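Side-chain contacts in long form salivary protein D7L1 (Anopheles stephensi, PDB 3NHI), which sequesters mediators of the host response, binding cysteinyl leukotrienes and stable thromboxane A2 analogues, and so modulates the mosquito's blood feeding on vertebrates: residues His261-Ala266 / Lys284-Lys289; Ile193-Gly196 / Asp201-Gly204. One frame throughout, in Å; residues are numbered along the deposited sequence.

Contact 1 (His261-Ala266 / Lys284-Lys289); sequences HELRSA and KEEMKK
Two helices near the C terminus of this predominantly helical, odorant-binding-protein-like chain, 251-266 and 280-288, pack side by side here, with Leu-263 and Glu-262 of the first meeting Met-287 and Glu-286 of the second. Their short axes run 31° from parallel and approach to 9.7 Å, a gap bridged by Leu-263 and Met-287. These two form the apolar centre: CB of Leu-263 lies 3.8 Å from CG of Met-287, the two side chains passing at a slant. Beyond this, the forked end of Leu-263 straddles the root of Glu-286, whose CB is 3.7 Å from CD2 and 3.9 Å from CD1 of the leucine. A branched leucine suits this place because both methyls can bear on one methylene. Glu-286 gives only that methylene; its chain bends at chi2, leads its carboxylate away from the interface and ends in a salt bridge with Lys-275. Methionine suits the other position because an unbranched thioether can fold over its neighbour. Its SD lies against the flank of the extended Glu-262, the side chains crossing at about a right angle, and is 3.6 Å from each of CG, CD and OE1 of that glutamate. Glu-262 holds CG anti to its own backbone N (chi1 -178°) and reaches outward from its helix to a buried carboxylate. That charge is well provided for: OE1 forms a salt bridge with Arg-176, while OE2 is hydrogen-bonded to Ser-154 and Thr-293, an arrangement that would probably favour the ionised form. The turn about the CG-SD bond of Met-287 (chi3 -73°) carries its methyl to the same carboxylate, with CE 3.8 Å from OE1 of Glu-262.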
loop_
_atom_site.group_PDB
_atom_site.type_symbol
_atom_site.label_atom_id
_atom_site.label_comp_id
_atom_site.label_asym_id
_atom_site.label_seq_id
_atom_site.Cartn_x
_atom_site.Cartn_y
_atom_site.Cartn_z
ATOM N N HIS A 261 -0.215 -7.211 -10.414
ATOM C CA HIS A 261 0.074 -6.655 -9.099
ATOM C C HIS A 261 1.563 -6.760 -8.756
ATOM O O HIS A 261 2.101 -5.864 -8.097
ATOM C CB HIS A 261 -0.812 -7.241 -8.000
ATOM C CG HIS A 261 -1.008 -6.318 -6.830
ATOM N ND1 HIS A 261 -2.055 -6.467 -5.947
ATOM C CD2 HIS A 261 -0.320 -5.225 -6.412
ATOM C CE1 HIS A 261 -1.988 -5.526 -5.020
ATOM N NE2 HIS A 261 -0.947 -4.757 -5.280
ATOM N N GLU A 262 2.251 -7.800 -9.226
ATOM C CA GLU A 262 3.704 -7.797 -9.034
ATOM C C GLU A 262 4.335 -6.512 -9.595
ATOM O O GLU A 262 5.092 -5.822 -8.896
ATOM C CB GLU A 262 4.407 -9.026 -9.615
ATOM C CG GLU A 262 5.889 -8.910 -9.289
ATOM C CD GLU A 262 6.765 -10.061 -9.721
ATOM O OE1 GLU A 262 6.299 -10.974 -10.435
ATOM O OE2 GLU A 262 7.957 -10.024 -9.351
ATOM N N LEU A 263 3.993 -6.185 -10.839
ATOM C CA LEU A 263 4.481 -4.957 -11.448
ATOM C C LEU A 263 4.127 -3.723 -10.625
ATOM O O LEU A 263 4.989 -2.893 -10.328
ATOM C CB LEU A 263 3.933 -4.818 -12.871
ATOM C CG LEU A 263 4.214 -3.499 -13.590
ATOM C CD1 LEU A 263 5.721 -3.172 -13.658
ATOM C CD2 LEU A 263 3.601 -3.575 -14.964
ATOM N N ARG A 264 2.857 -3.617 -10.256
ATOM C CA ARG A 264 2.378 -2.474 -9.493
ATOM C C ARG A 264 3.042 -2.389 -8.120
ATOM O O ARG A 264 3.234 -1.290 -7.590
ATOM C CB ARG A 264 0.855 -2.528 -9.369
ATOM C CG ARG A 264 0.174 -2.279 -10.706
ATOM C CD ARG A 264 -1.318 -2.118 -10.607
ATOM N NE ARG A 264 -1.999 -3.364 -10.294
ATOM C CZ ARG A 264 -2.563 -3.669 -9.121
ATOM N NH1 ARG A 264 -2.531 -2.847 -8.083
ATOM N NH2 ARG A 264 -3.159 -4.834 -8.986
ATOM N N SER A 265 3.406 -3.536 -7.548
ATOM C CA SER A 265 4.044 -3.555 -6.236
ATOM C C SER A 265 5.499 -3.118 -6.314
ATOM O O SER A 265 6.081 -2.777 -5.286
ATOM C CB SER A 265 3.932 -4.939 -5.582
ATOM O OG SER A 265 4.902 -5.857 -6.076
ATOM N N ALA A 266 6.081 -3.150 -7.515
ATOM C CA ALA A 266 7.435 -2.628 -7.733
ATOM C C ALA A 266 7.409 -1.126 -7.972
ATOM O O ALA A 266 8.313 -0.416 -7.535
ATOM C CB ALA A 266 8.120 -3.356 -8.898
ATOM N N LYS A 284 4.974 -8.224 -18.486
ATOM C CA LYS A 284 6.277 -8.873 -18.411
ATOM C C LYS A 284 7.408 -7.969 -18.906
ATOM O O LYS A 284 8.449 -7.869 -18.262
ATOM C CB LYS A 284 6.253 -10.207 -19.147
ATOM C CG LYS A 284 5.379 -11.244 -18.454
ATOM C CD LYS A 284 5.455 -12.598 -19.135
ATOM C CE LYS A 284 4.548 -13.617 -18.461
ATOM N NZ LYS A 284 3.111 -13.354 -18.737
ATOM N N GLU A 285 7.187 -7.276 -20.022
ATOM C CA GLU A 285 8.191 -6.336 -20.536
ATOM C C GLU A 285 8.484 -5.210 -19.550
ATOM O O GLU A 285 9.644 -4.860 -19.322
ATOM C CB GLU A 285 7.782 -5.791 -21.911
ATOM C CG GLU A 285 7.863 -6.829 -23.031
ATOM C CD GLU A 285 9.233 -7.508 -23.118
ATOM O OE1 GLU A 285 9.284 -8.754 -23.061
ATOM O OE2 GLU A 285 10.255 -6.796 -23.230
ATOM N N GLU A 286 7.440 -4.657 -18.939
ATOM C CA GLU A 286 7.614 -3.613 -17.931
ATOM C C GLU A 286 8.360 -4.116 -16.693
ATOM O O GLU A 286 9.171 -3.386 -16.114
ATOM C CB GLU A 286 6.256 -3.034 -17.544
ATOM C CG GLU A 286 5.623 -2.175 -18.629
ATOM C CD GLU A 286 5.959 -0.711 -18.460
ATOM O OE1 GLU A 286 5.008 0.101 -18.426
ATOM O OE2 GLU A 286 7.160 -0.372 -18.331
ATOM N N MET A 287 8.108 -5.366 -16.301
ATOM C CA MET A 287 8.769 -5.934 -15.124
ATOM C C MET A 287 10.267 -6.134 -15.329
ATOM O O MET A 287 11.026 -6.088 -14.373
ATOM C CB MET A 287 8.109 -7.238 -14.683
ATOM C CG MET A 287 6.781 -7.009 -13.969
ATOM S SD MET A 287 6.328 -8.335 -12.827
ATOM C CE MET A 287 5.873 -9.630 -13.977
ATOM N N LYS A 288 10.687 -6.333 -16.577
ATOM C CA LYS A 288 12.109 -6.525 -16.882
ATOM C C LYS A 288 12.953 -5.295 -16.530
ATOM O O LYS A 288 14.156 -5.415 -16.277
ATOM C CB LYS A 288 12.297 -6.911 -18.351
ATOM C CG LYS A 288 11.803 -8.295 -18.690
ATOM C CD LYS A 288 11.911 -8.542 -20.179
ATOM C CE LYS A 288 11.460 -9.939 -20.518
ATOM N NZ LYS A 288 11.432 -10.176 -21.993
ATOM N N LYS A 289 12.319 -4.126 -16.493
ATOM C CA LYS A 289 13.004 -2.876 -16.155
ATOM C C LYS A 289 13.242 -2.709 -14.656
ATOM O O LYS A 289 14.009 -1.840 -14.240
ATOM C CB LYS A 289 12.195 -1.683 -16.663
ATOM C CG LYS A 289 12.053 -1.652 -18.182
ATOM C CD LYS A 289 10.945 -0.707 -18.650
ATOM C CE LYS A 289 11.389 0.752 -18.694
ATOM N NZ LYS A 289 11.123 1.470 -17.416
#

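Contact 2 (Ile193-Gly196 / Asp201-Gly204); sequences IFRG and DDTG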
loop_
_atom_site.group_PDB
_atom_site.type_symbol
_atom_site.label_atom_id
_atom_site.label_comp_id
_atom_site.label_asym_id
_atom_site.label_seq_id
_atom_site.Cartn_x
_atom_site.Cartn_y
_atom_site.Cartn_z
ATOM N N ILE A 193 4.002 -12.212 0.367
ATOM C CA ILE A 193 3.431 -11.528 -0.783
ATOM C C ILE A 193 1.986 -11.116 -0.534
ATOM O O ILE A 193 1.600 -9.984 -0.820
ATOM C CB ILE A 193 3.553 -12.389 -2.052
ATOM C CG1 ILE A 193 5.026 -12.546 -2.437
ATOM C CG2 ILE A 193 2.780 -11.765 -3.206
ATOM C CD1 ILE A 193 5.297 -13.702 -3.401
ATOM N N PHE A 194 1.182 -12.025 0.005
ATOM C CA PHE A 194 -0.218 -11.704 0.284
ATOM C C PHE A 194 -0.339 -10.517 1.238
ATOM O O PHE A 194 -1.218 -9.659 1.067
ATOM C CB PHE A 194 -0.986 -12.924 0.817
ATOM C CG PHE A 194 -1.621 -13.777 -0.270
ATOM C CD1 PHE A 194 -0.940 -14.064 -1.458
ATOM C CD2 PHE A 194 -2.905 -14.294 -0.093
ATOM C CE1 PHE A 194 -1.542 -14.857 -2.456
ATOM C CE2 PHE A 194 -3.509 -15.082 -1.074
ATOM C CZ PHE A 194 -2.832 -15.358 -2.256
ATOM N N ARG A 195 0.540 -10.451 2.237
ATOM C CA ARG A 195 0.532 -9.309 3.151
ATOM C C ARG A 195 1.006 -8.038 2.439
ATOM O O ARG A 195 0.402 -6.976 2.588
ATOM C CB ARG A 195 1.371 -9.608 4.385
ATOM C CG ARG A 195 0.728 -10.645 5.300
ATOM C CD ARG A 195 1.593 -10.890 6.520
ATOM N NE ARG A 195 0.931 -11.710 7.536
ATOM C CZ ARG A 195 0.131 -11.242 8.496
ATOM N NH1 ARG A 195 -0.148 -9.944 8.588
ATOM N NH2 ARG A 195 -0.403 -12.084 9.375
ATOM N N GLY A 196 2.045 -8.153 1.614
ATOM C CA GLY A 196 2.549 -6.999 0.859
ATOM C C GLY A 196 1.546 -6.428 -0.132
ATOM O O GLY A 196 1.482 -5.212 -0.343
ATOM N N ASP A 201 -4.171 -9.149 6.135
ATOM C CA ASP A 201 -3.481 -8.393 7.176
ATOM C C ASP A 201 -3.743 -9.072 8.509
ATOM O O ASP A 201 -4.171 -10.221 8.532
ATOM C CB ASP A 201 -3.860 -6.899 7.146
ATOM C CG ASP A 201 -5.303 -6.619 7.554
ATOM O OD1 ASP A 201 -5.687 -5.433 7.446
ATOM O OD2 ASP A 201 -6.043 -7.530 7.979
ATOM N N ASP A 202 -3.491 -8.372 9.612
ATOM C CA ASP A 202 -3.693 -8.958 10.939
ATOM C C ASP A 202 -5.153 -9.359 11.231
ATOM O O ASP A 202 -5.414 -10.165 12.128
ATOM C CB ASP A 202 -3.137 -8.034 12.039
ATOM C CG ASP A 202 -1.608 -7.998 12.070
ATOM O OD1 ASP A 202 -0.959 -8.847 11.420
ATOM O OD2 ASP A 202 -1.055 -7.111 12.762
ATOM N N THR A 203 -6.093 -8.828 10.450
ATOM C CA THR A 203 -7.516 -9.154 10.606
ATOM C C THR A 203 -7.978 -10.281 9.670
ATOM O O THR A 203 -9.156 -10.660 9.677
ATOM C CB THR A 203 -8.418 -7.911 10.402
ATOM O OG1 THR A 203 -8.597 -7.658 8.997
ATOM C CG2 THR A 203 -7.812 -6.692 11.077
ATOM N N GLY A 204 -7.054 -10.799 8.865
ATOM C CA GLY A 204 -7.328 -11.941 8.003
ATOM C C GLY A 204 -7.433 -11.584 6.533
ATOM O O GLY A 204 -6.765 -10.671 6.044
#
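The last turn of helix 184-196 faces a type I beta turn, Asp-201 to Gly-204, and the backbones come nearest at Arg-195 and Asp-201, with CA atoms 5.8 Å apart. Two backbone bonds close the turn: Asp-201 N to Gly-204 O and Gly-204 N to Asp-201 O, both 3.0 Å. Gly-204 has a positive phi of 107°, and a side chain at its backbone angles would jam against the preceding carbonyl oxygen. The turn joins strands 200-201 and 204-205, making a small beta hairpin within the PBP/GOBP family region. Arg-195, extended from CG to NE, reaches across the surface to it; its NH1 donates to OD1 of Asp-202 at 3.1 Å, with an N-H...O angle of 148°. This salt bridge is single and bent: the guanidinium and carboxylate planes stand 67° apart, and the nitrogen arrives on the anti side of OD1 but well out of the carboxylate plane. A long, charged arginine can span this gap while staying at the surface, and the short acidic side chain of Asp-202 presents OD1 to it from the turn. Asp-201 instead serves its own turn: OD2 accepts the backbone N-H of Thr-203 from above the carboxylate plane, an Asx turn, and also takes OG1 of Thr-203 on its syn lone pair, both at 2.8 Å, while OD1 forms a salt bridge with Lys-206.

How the contacts relate
From the N terminus, the chain first meets contact 2, where the end of helix 184-196 is tied to the hairpin turn 201-204, closing a loop of only four residues. It then runs through helices 207-216, 223-231 and 238-246 before helix 251-266 opens contact 1, which closes a longer loop of 17 residues on helix 280-288. The two loops therefore follow in series, neither nested nor crossed. Their centres lie 21 Å apart and they do not touch, but helix 251-266 links them: Phe-258 on it packs against Ile-193 and Phe-194. Contact 2 is polar and superficial, whereas contact 1 is largely buried.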